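Local coordinates for development-specific protein S (Myxococcus xanthus, PDB 1NPS) that assembles on the surface of myxospores in the presence of calcium ions during fruiting body formation, its N-terminal domain binding two of these ions, at residues 4-9 and 38-43; 12-17 and 32-37; 22-27 and 53-58. All blocks are in the same frame, centred on the assembly; numbering follows the deposited sequence.

Contact 1: 4-9 and 38-43. With CA (calcium ion), chain B.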
loop_
_atom_site.group_PDB
_atom_site.type_symbol
_atom_site.label_atom_id
_atom_site.label_comp_id
_atom_site.label_asym_id
_atom_site.label_seq_id
_atom_site.Cartn_x
_atom_site.Cartn_y
_atom_site.Cartn_z
ATOM N N THR A 4 3.045 -6.339 -1.554
ATOM C CA THR A 4 1.791 -6.967 -1.953
ATOM C C THR A 4 0.716 -6.440 -0.994
ATOM O O THR A 4 0.900 -6.461 0.224
ATOM C CB THR A 4 1.870 -8.515 -1.909
ATOM O OG1 THR A 4 3.086 -8.951 -2.534
ATOM C CG2 THR A 4 0.715 -9.117 -2.671
ATOM N N VAL A 5 -0.324 -5.833 -1.556
ATOM C CA VAL A 5 -1.422 -5.285 -0.771
ATOM C C VAL A 5 -2.613 -6.233 -0.758
ATOM O O VAL A 5 -2.987 -6.784 -1.799
ATOM C CB VAL A 5 -1.846 -3.893 -1.304
ATOM C CG1 VAL A 5 -0.670 -2.913 -1.192
ATOM C CG2 VAL A 5 -2.322 -3.992 -2.750
ATOM N N PHE A 6 -3.243 -6.370 0.406
ATOM C CA PHE A 6 -4.377 -7.281 0.575
ATOM C C PHE A 6 -5.670 -6.563 0.947
ATOM O O PHE A 6 -5.644 -5.514 1.609
ATOM C CB PHE A 6 -4.053 -8.334 1.646
ATOM C CG PHE A 6 -2.921 -9.248 1.274
ATOM C CD1 PHE A 6 -1.600 -8.872 1.506
ATOM C CD2 PHE A 6 -3.175 -10.477 0.662
ATOM C CE1 PHE A 6 -0.545 -9.703 1.138
ATOM C CE2 PHE A 6 -2.136 -11.308 0.295
ATOM C CZ PHE A 6 -0.814 -10.919 0.530
ATOM N N TYR A 7 -6.801 -7.104 0.494
ATOM C CA TYR A 7 -8.098 -6.499 0.809
ATOM C C TYR A 7 -8.533 -6.667 2.261
ATOM O O TYR A 7 -9.232 -5.799 2.800
ATOM C CB TYR A 7 -9.183 -7.005 -0.139
ATOM C CG TYR A 7 -9.340 -6.141 -1.376
ATOM C CD1 TYR A 7 -8.225 -5.550 -1.990
ATOM C CD2 TYR A 7 -10.603 -5.893 -1.916
ATOM C CE1 TYR A 7 -8.366 -4.731 -3.108
ATOM C CE2 TYR A 7 -10.757 -5.074 -3.033
ATOM C CZ TYR A 7 -9.636 -4.495 -3.624
ATOM O OH TYR A 7 -9.792 -3.671 -4.720
ATOM N N ASN A 8 -8.091 -7.749 2.899
ATOM C CA ASN A 8 -8.413 -8.026 4.300
ATOM C C ASN A 8 -7.147 -8.140 5.145
ATOM O O ASN A 8 -6.039 -8.288 4.613
ATOM C CB ASN A 8 -9.235 -9.311 4.439
ATOM C CG ASN A 8 -10.573 -9.239 3.716
ATOM O OD1 ASN A 8 -10.944 -10.161 2.992
ATOM N ND2 ASN A 8 -11.295 -8.137 3.898
ATOM N N GLU A 9 -7.312 -8.017 6.459
ATOM C CA GLU A 9 -6.196 -8.114 7.400
ATOM C C GLU A 9 -5.544 -9.507 7.425
ATOM O O GLU A 9 -6.097 -10.475 6.911
ATOM C CB GLU A 9 -6.658 -7.716 8.814
ATOM C CG GLU A 9 -7.034 -6.235 8.938
ATOM C CD GLU A 9 -7.327 -5.780 10.361
ATOM O OE1 GLU A 9 -7.710 -6.608 11.212
ATOM O OE2 GLU A 9 -7.180 -4.571 10.631
ATOM N N ILE A 38 -7.447 -1.473 1.079
ATOM C CA ILE A 38 -6.273 -2.140 1.626
ATOM C C ILE A 38 -6.351 -2.319 3.143
ATOM O O ILE A 38 -6.687 -1.394 3.876
ATOM C CB ILE A 38 -5.005 -1.383 1.227
ATOM C CG1 ILE A 38 -4.876 -1.404 -0.295
ATOM C CG2 ILE A 38 -3.796 -1.982 1.903
ATOM C CD1 ILE A 38 -3.686 -0.653 -0.805
ATOM N N SER A 39 -6.070 -3.535 3.604
ATOM C CA SER A 39 -6.143 -3.836 5.031
ATOM C C SER A 39 -4.868 -4.475 5.588
ATOM O O SER A 39 -4.667 -4.540 6.803
ATOM C CB SER A 39 -7.376 -4.701 5.312
ATOM O OG SER A 39 -8.544 -4.124 4.724
ATOM N N SER A 40 -3.997 -4.934 4.704
ATOM C CA SER A 40 -2.723 -5.516 5.136
ATOM C C SER A 40 -1.725 -5.478 3.982
ATOM O O SER A 40 -2.120 -5.398 2.811
ATOM C CB SER A 40 -2.896 -6.931 5.736
ATOM O OG SER A 40 -3.306 -7.908 4.800
ATOM N N VAL A 41 -0.438 -5.419 4.315
ATOM C CA VAL A 41 0.607 -5.329 3.311
ATOM C C VAL A 41 1.857 -6.116 3.676
ATOM O O VAL A 41 2.258 -6.176 4.843
ATOM C CB VAL A 41 1.051 -3.857 3.117
ATOM C CG1 VAL A 41 2.059 -3.747 1.980
ATOM C CG2 VAL A 41 -0.151 -2.959 2.854
ATOM N N LYS A 42 2.466 -6.726 2.666
ATOM C CA LYS A 42 3.707 -7.464 2.842
ATOM C C LYS A 42 4.803 -6.590 2.241
ATOM O O LYS A 42 4.629 -6.005 1.169
ATOM C CB LYS A 42 3.662 -8.820 2.124
ATOM C CG LYS A 42 2.788 -9.869 2.800
ATOM C CD LYS A 42 2.989 -11.236 2.172
ATOM C CE LYS A 42 2.145 -12.276 2.875
ATOM N NZ LYS A 42 2.297 -13.627 2.277
ATOM N N VAL A 43 5.897 -6.427 2.969
ATOM C CA VAL A 43 6.997 -5.618 2.483
ATOM C C VAL A 43 8.305 -6.388 2.664
ATOM O O VAL A 43 8.778 -6.547 3.783
ATOM C CB VAL A 43 7.067 -4.256 3.239
ATOM C CG1 VAL A 43 8.109 -3.335 2.612
ATOM C CG2 VAL A 43 5.704 -3.589 3.249
HETATM CA CA CA B . -9.830 -3.953 3.460
HETATM O O HOH W 1 -5.878 -2.911 8.968
HETATM O O HOH W 2 -11.270 -4.284 2.894
#
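Tyr7 and Ser39 meet at a calcium ion, one giving its main-chain O and the other its OG. These two oxygens lie 2.6 Å apart because the metal draws both in, not through a hydrogen bond. Thr37 O, Asn76 OD1 and a water complete the ligands found around the ion. Serine suits the place because its hydroxyl is one carbon from the main chain; with OG anti to the carbonyl carbon (chi1 -50°) it comes up beside Tyr7 O at the ion.

The next shell is the backbone that carries these ligands. Phe6 N donates to Ser40 O and Phe6 O accepts from Ser39 N, each at 2.8 Å, so that Ser39 and Ser40 both stand opposite Phe6 in a classic beta bulge. The extra residue is consistent with Ser39 pointing toward the metal while Ser40 keeps to the sheet. Ser40 OG, by contrast, sits between its backbone N and carbonyl carbon, from where it donates in the carbonyl plane to Asn8 O at 2.8 Å; the same hydroxyl bonds Phe11 N and so fastens the turn after Tyr7. Further along, Thr4 and Lys42 form a hydrogen-bonded antiparallel pair, with Lys42 N 2.9 Å from Thr4 O.

Side chains sort by face. Lys42 lays its extended methylenes obliquely beside the Phe6 ring, CG 3.7 Å from CE1. The other face carries Val5 and Val41, beta-branched residues at home in strands, and Ile38, from the loop before strand 40-42, packs against Val5, CD1 3.8 Å from Val5 CB.

Strand 3-6 is the middle of this three-stranded antiparallel sheet, with 40-42 along one edge and 15-18 along the other, where Val5 pairs with Val16 and its side chain meets Ile33 beyond helix 25-30.

Contact 2: 12-17 and 32-37. With CA (calcium ion), chain C; CA (calcium ion), chain B.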
loop_
_atom_site.group_PDB
_atom_site.type_symbol
_atom_site.label_atom_id
_atom_site.label_comp_id
_atom_site.label_asym_id
_atom_site.label_seq_id
_atom_site.Cartn_x
_atom_site.Cartn_y
_atom_site.Cartn_z
ATOM N N GLN A 12 -5.096 -11.698 3.887
ATOM C CA GLN A 12 -6.161 -12.528 3.319
ATOM C C GLN A 12 -6.868 -11.767 2.212
ATOM O O GLN A 12 -6.691 -10.571 2.078
ATOM C CB GLN A 12 -7.189 -12.898 4.389
ATOM C CG GLN A 12 -6.660 -13.752 5.521
ATOM C CD GLN A 12 -6.847 -15.224 5.259
ATOM O OE1 GLN A 12 -7.970 -15.694 5.082
ATOM N NE2 GLN A 12 -5.755 -15.970 5.249
ATOM N N GLY A 13 -7.697 -12.460 1.442
ATOM C CA GLY A 13 -8.433 -11.815 0.370
ATOM C C GLY A 13 -7.655 -11.408 -0.866
ATOM O O GLY A 13 -6.497 -11.764 -1.040
ATOM N N LYS A 14 -8.327 -10.655 -1.732
ATOM C CA LYS A 14 -7.773 -10.143 -2.985
ATOM C C LYS A 14 -6.410 -9.498 -2.759
ATOM O O LYS A 14 -6.244 -8.697 -1.843
ATOM C CB LYS A 14 -8.747 -9.124 -3.577
ATOM C CG LYS A 14 -8.338 -8.530 -4.901
ATOM C CD LYS A 14 -9.440 -7.620 -5.420
ATOM C CE LYS A 14 -10.784 -8.356 -5.460
ATOM N NZ LYS A 14 -11.946 -7.500 -5.872
ATOM N N GLN A 15 -5.457 -9.832 -3.623
ATOM C CA GLN A 15 -4.099 -9.318 -3.514
ATOM C C GLN A 15 -3.528 -8.834 -4.845
ATOM O O GLN A 15 -3.895 -9.353 -5.902
ATOM C CB GLN A 15 -3.198 -10.392 -2.910
ATOM C CG GLN A 15 -3.156 -11.694 -3.669
ATOM C CD GLN A 15 -2.313 -12.725 -2.960
ATOM O OE1 GLN A 15 -2.824 -13.563 -2.213
ATOM N NE2 GLN A 15 -1.010 -12.670 -3.183
ATOM N N VAL A 16 -2.653 -7.825 -4.784
ATOM C CA VAL A 16 -2.029 -7.221 -5.971
ATOM C C VAL A 16 -0.610 -6.741 -5.646
ATOM O O VAL A 16 -0.398 -6.066 -4.634
ATOM C CB VAL A 16 -2.839 -5.959 -6.473
ATOM C CG1 VAL A 16 -2.089 -5.233 -7.572
ATOM C CG2 VAL A 16 -4.232 -6.345 -6.965
ATOM N N ASP A 17 0.343 -7.032 -6.526
ATOM C CA ASP A 17 1.732 -6.606 -6.340
ATOM C C ASP A 17 1.977 -5.206 -6.900
ATOM O O ASP A 17 1.417 -4.846 -7.924
ATOM C CB ASP A 17 2.697 -7.564 -7.050
ATOM C CG ASP A 17 2.778 -8.914 -6.389
ATOM O OD1 ASP A 17 2.493 -9.006 -5.182
ATOM O OD2 ASP A 17 3.143 -9.886 -7.083
ATOM N N GLY A 32 -6.454 -2.597 -10.483
ATOM C CA GLY A 32 -7.381 -3.441 -9.748
ATOM C C GLY A 32 -7.438 -3.261 -8.239
ATOM O O GLY A 32 -7.889 -4.165 -7.526
ATOM N N ILE A 33 -6.950 -2.122 -7.749
ATOM C CA ILE A 33 -6.947 -1.824 -6.320
ATOM C C ILE A 33 -7.945 -0.717 -6.055
ATOM O O ILE A 33 -7.656 0.445 -6.309
ATOM C CB ILE A 33 -5.556 -1.362 -5.842
ATOM C CG1 ILE A 33 -4.545 -2.503 -6.002
ATOM C CG2 ILE A 33 -5.620 -0.853 -4.383
ATOM C CD1 ILE A 33 -3.138 -2.133 -5.612
ATOM N N GLU A 34 -9.124 -1.087 -5.573
ATOM C CA GLU A 34 -10.176 -0.118 -5.282
ATOM C C GLU A 34 -9.794 0.825 -4.151
ATOM O O GLU A 34 -9.062 0.462 -3.233
ATOM C CB GLU A 34 -11.480 -0.833 -4.931
ATOM C CG GLU A 34 -12.020 -1.695 -6.046
ATOM C CD GLU A 34 -12.937 -2.778 -5.530
ATOM O OE1 GLU A 34 -14.064 -2.447 -5.106
ATOM O OE2 GLU A 34 -12.530 -3.963 -5.547
ATOM N N ASN A 35 -10.338 2.031 -4.209
ATOM C CA ASN A 35 -10.053 3.037 -3.199
ATOM C C ASN A 35 -10.466 2.581 -1.795
ATOM O O ASN A 35 -11.506 1.919 -1.621
ATOM C CB ASN A 35 -10.782 4.320 -3.558
ATOM C CG ASN A 35 -10.463 5.436 -2.616
ATOM O OD1 ASN A 35 -9.303 5.822 -2.465
ATOM N ND2 ASN A 35 -11.494 5.968 -1.965
ATOM N N ASN A 36 -9.675 2.973 -0.800
ATOM C CA ASN A 36 -9.921 2.640 0.608
ATOM C C ASN A 36 -10.306 1.168 0.818
ATOM O O ASN A 36 -11.373 0.885 1.379
ATOM C CB ASN A 36 -11.041 3.524 1.205
ATOM C CG ASN A 36 -10.770 5.029 1.099
ATOM O OD1 ASN A 36 -9.633 5.482 0.994
ATOM N ND2 ASN A 36 -11.846 5.813 1.163
ATOM N N THR A 37 -9.481 0.229 0.361
ATOM C CA THR A 37 -9.797 -1.192 0.547
ATOM C C THR A 37 -8.663 -1.989 1.181
ATOM O O THR A 37 -8.895 -3.046 1.790
ATOM C CB THR A 37 -10.214 -1.899 -0.776
ATOM O OG1 THR A 37 -9.178 -1.760 -1.758
ATOM C CG2 THR A 37 -11.536 -1.342 -1.311
HETATM CA CA CA C . -8.852 7.551 1.229
HETATM CA CA CA B . -9.830 -3.953 3.460
HETATM O O HOH W 2 -11.270 -4.284 2.894
HETATM O O HOH W 3 -7.546 6.758 1.410
HETATM O O HOH W 4 -9.863 8.776 0.565
HETATM O O HOH W 5 -9.755 7.959 3.005
#
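Val16 and Ile33 keep their backbones apart, 7.3 Å between CA atoms, with no hydrogen bond joining strand 15-17 to the irregular chain of 32-37, so side chains make most of this contact. Val16 points toward the loop and presents CG1, which lies anti to its backbone N (chi1 172°). Ile33 approaches at a slant, and its end closes the distance, CD1 resting 3.8 Å from Val16 CG1 while Ile33 CG1 touches Val16 CB at 3.9 Å. Branched aliphatic chains suit the place, since Ile33 is buried and needs no polar partner. An alanine here, without the chain beyond CB, would probably open a gap beside Val16 and take away cover from Val5 and Leu28.

Nearer the surface the pairing turns ionic. Lys14, bent at chi3 (-53°), brings NZ to 3.6 Å from Glu34 OE2 in a long salt bridge, the two chains crossing at about a right angle. Both residues are exposed, so the bridge lies at the surface.

Gly32 and Thr37 shape the loop. Gly32, with positive phi, is the C-prime residue of the Schellman motif that ends helix 25-30; a side chain at these backbone angles would be jammed against the preceding carbonyl O. Thr37 OG1 donates to Glu34 O at 2.7 Å, spanning the bend that contains Asn36, whose OD1 binds one calcium ion while Thr37 O binds the other.

Helix 25-30 precedes this loop and strand 40-42 follows it. Across the way, strand 15-18 is the edge of its sheet, paired through Val16 to Val5 of strand 3-6, and Ile33 bridges that sheet to Leu28 of the helix.

Contact 3: 22-27 and 53-58. With CA (calcium ion), chain C.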
loop_
_atom_site.group_PDB
_atom_site.type_symbol
_atom_site.label_atom_id
_atom_site.label_comp_id
_atom_site.label_asym_id
_atom_site.label_seq_id
_atom_site.Cartn_x
_atom_site.Cartn_y
_atom_site.Cartn_z
ATOM N N ASN A 22 5.082 5.617 -8.090
ATOM C CA ASN A 22 4.104 6.462 -7.416
ATOM C C ASN A 22 2.738 6.110 -7.975
ATOM O O ASN A 22 2.566 6.007 -9.179
ATOM C CB ASN A 22 4.418 7.928 -7.676
ATOM C CG ASN A 22 5.856 8.252 -7.423
ATOM O OD1 ASN A 22 6.352 8.058 -6.321
ATOM N ND2 ASN A 22 6.547 8.741 -8.448
ATOM N N TYR A 23 1.781 5.877 -7.085
ATOM C CA TYR A 23 0.437 5.490 -7.505
ATOM C C TYR A 23 -0.683 6.362 -6.949
ATOM O O TYR A 23 -0.932 6.365 -5.744
ATOM C CB TYR A 23 0.171 4.036 -7.104
ATOM C CG TYR A 23 1.221 3.078 -7.603
ATOM C CD1 TYR A 23 1.151 2.557 -8.897
ATOM C CD2 TYR A 23 2.295 2.711 -6.797
ATOM C CE1 TYR A 23 2.128 1.693 -9.377
ATOM C CE2 TYR A 23 3.277 1.851 -7.261
ATOM C CZ TYR A 23 3.192 1.340 -8.556
ATOM O OH TYR A 23 4.154 0.480 -9.033
ATOM N N THR A 24 -1.372 7.072 -7.832
ATOM C CA THR A 24 -2.503 7.896 -7.422
ATOM C C THR A 24 -3.727 6.975 -7.328
ATOM O O THR A 24 -3.642 5.773 -7.647
ATOM C CB THR A 24 -2.804 9.018 -8.441
ATOM O OG1 THR A 24 -3.228 8.443 -9.678
ATOM C CG2 THR A 24 -1.570 9.893 -8.665
ATOM N N ARG A 25 -4.846 7.535 -6.872
ATOM C CA ARG A 25 -6.101 6.795 -6.729
ATOM C C ARG A 25 -6.530 6.171 -8.055
ATOM O O ARG A 25 -6.898 5.000 -8.110
ATOM C CB ARG A 25 -7.202 7.717 -6.181
ATOM C CG ARG A 25 -8.538 7.051 -5.965
ATOM C CD ARG A 25 -9.544 8.008 -5.333
ATOM N NE ARG A 25 -10.913 7.484 -5.392
ATOM C CZ ARG A 25 -11.905 7.853 -4.581
ATOM N NH1 ARG A 25 -11.698 8.760 -3.631
ATOM N NH2 ARG A 25 -13.105 7.299 -4.708
ATOM N N ALA A 26 -6.473 6.958 -9.121
ATOM C CA ALA A 26 -6.843 6.478 -10.451
ATOM C C ALA A 26 -5.876 5.391 -10.962
ATOM O O ALA A 26 -6.304 4.441 -11.615
ATOM C CB ALA A 26 -6.894 7.645 -11.424
ATOM N N GLN A 27 -4.585 5.534 -10.668
ATOM C CA GLN A 27 -3.597 4.538 -11.105
ATOM C C GLN A 27 -3.778 3.229 -10.335
ATOM O O GLN A 27 -3.600 2.147 -10.887
ATOM C CB GLN A 27 -2.168 5.074 -10.958
ATOM C CG GLN A 27 -1.849 6.125 -11.989
ATOM C CD GLN A 27 -0.545 6.846 -11.751
ATOM O OE1 GLN A 27 0.064 7.346 -12.691
ATOM N NE2 GLN A 27 -0.132 6.939 -10.497
ATOM N N GLN A 53 -3.877 8.656 3.083
ATOM C CA GLN A 53 -5.328 8.641 3.208
ATOM C C GLN A 53 -5.986 9.420 2.075
ATOM O O GLN A 53 -7.133 9.174 1.711
ATOM C CB GLN A 53 -5.731 9.236 4.553
ATOM C CG GLN A 53 -7.208 9.084 4.891
ATOM C CD GLN A 53 -7.447 9.108 6.391
ATOM O OE1 GLN A 53 -7.217 8.107 7.085
ATOM N NE2 GLN A 53 -7.866 10.260 6.911
ATOM N N ASN A 54 -5.264 10.403 1.550
ATOM C CA ASN A 54 -5.782 11.218 0.449
ATOM C C ASN A 54 -5.039 10.928 -0.855
ATOM O O ASN A 54 -3.897 10.483 -0.851
ATOM C CB ASN A 54 -5.656 12.724 0.751
ATOM C CG ASN A 54 -6.471 13.167 1.951
ATOM O OD1 ASN A 54 -7.462 12.539 2.324
ATOM N ND2 ASN A 54 -6.072 14.283 2.542
ATOM N N ASP A 55 -5.718 11.171 -1.967
ATOM C CA ASP A 55 -5.123 11.007 -3.286
ATOM C C ASP A 55 -4.053 12.109 -3.379
ATOM O O ASP A 55 -4.063 13.061 -2.598
ATOM C CB ASP A 55 -6.212 11.220 -4.349
ATOM C CG ASP A 55 -5.783 10.790 -5.754
ATOM O OD1 ASP A 55 -4.697 10.192 -5.917
ATOM O OD2 ASP A 55 -6.556 11.060 -6.699
ATOM N N GLY A 56 -3.124 11.984 -4.315
ATOM C CA GLY A 56 -2.108 13.011 -4.453
ATOM C C GLY A 56 -1.009 12.991 -3.411
ATOM O O GLY A 56 -0.361 14.024 -3.166
ATOM N N PHE A 57 -0.811 11.847 -2.763
ATOM C CA PHE A 57 0.257 11.704 -1.780
ATOM C C PHE A 57 0.177 12.731 -0.645
ATOM O O PHE A 57 1.169 13.327 -0.258
ATOM C CB PHE A 57 1.619 11.779 -2.505
ATOM C CG PHE A 57 1.631 11.035 -3.824
ATOM C CD1 PHE A 57 1.577 9.644 -3.845
ATOM C CD2 PHE A 57 1.570 11.726 -5.030
ATOM C CE1 PHE A 57 1.447 8.947 -5.046
ATOM C CE2 PHE A 57 1.441 11.051 -6.227
ATOM C CZ PHE A 57 1.375 9.647 -6.235
ATOM N N ALA A 58 -1.014 12.919 -0.101
ATOM C CA ALA A 58 -1.193 13.871 0.979
ATOM C C ALA A 58 -2.058 13.279 2.075
ATOM O O ALA A 58 -2.652 12.219 1.892
ATOM C CB ALA A 58 -1.836 15.134 0.443
HETATM CA CA CA C . -8.852 7.551 1.229
HETATM O O HOH W 3 -7.546 6.758 1.410
HETATM O O HOH W 4 -9.863 8.776 0.565
HETATM O O HOH W 5 -9.755 7.959 3.005
#
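Arg25 and Asp55 share the contact's hydrogen bond: Arg25 N donates to Asp55 OD1 at 2.8 Å in a nearly straight line (172°). Gly56 N reaches the same oxygen at 2.9 Å from the opposite face of the carboxylate, so two amides grip one atom and fix the group's rotation. An acid suits the first turn of helix 25-30, where the amino end of the helix would probably favour its negative charge. Thr24, the N-cap, adds only a weak bond from Gln27 N to its OG1.

Apolar packing comes from Phe57. Its ring, anti to its carbonyl carbon (chi1 -41°), reaches strand 21-23 and the N-cap beyond it, CZ lying 3.8 Å from both Asn22 CB and Thr24 CG2, and Tyr23 N meets the ring's edge in its plane.

Metal binding belongs to the first residue of 53-58: Gln53 O joins Asn36 OD1, Ser79 OG and waters around the second calcium ion.

The 53-58 turn links strands 47-52 and 61-64 of the second Greek key. It folds over strand 80-85, with Phe57 on Arg82 and Asp55 on Ser80, to reach strand 21-23 and the start of helix 25-30.

Overall arrangement
From the N terminus, strand 3-6 waits until 38-43 returns to it, closing the first Greek key at contact 1. Nested inside that loop, contact 2 joins strand 15-18 to the stretch after the helix, touching contact 1 where Tyr7 OH meets Glu34 N. Contact 3 crosses both: it starts within the same loop, at 22-27, but finds its partner in the second Greek key, about 17 Å from contact 1 between centres. Contacts 1 and 2 share one calcium ion, contacts 2 and 3 the other. Contacts 1 and 2 serve the three-stranded sheet; contact 3 joins strand 21-23, an edge of the four-stranded sheet, and the helix start to the second key.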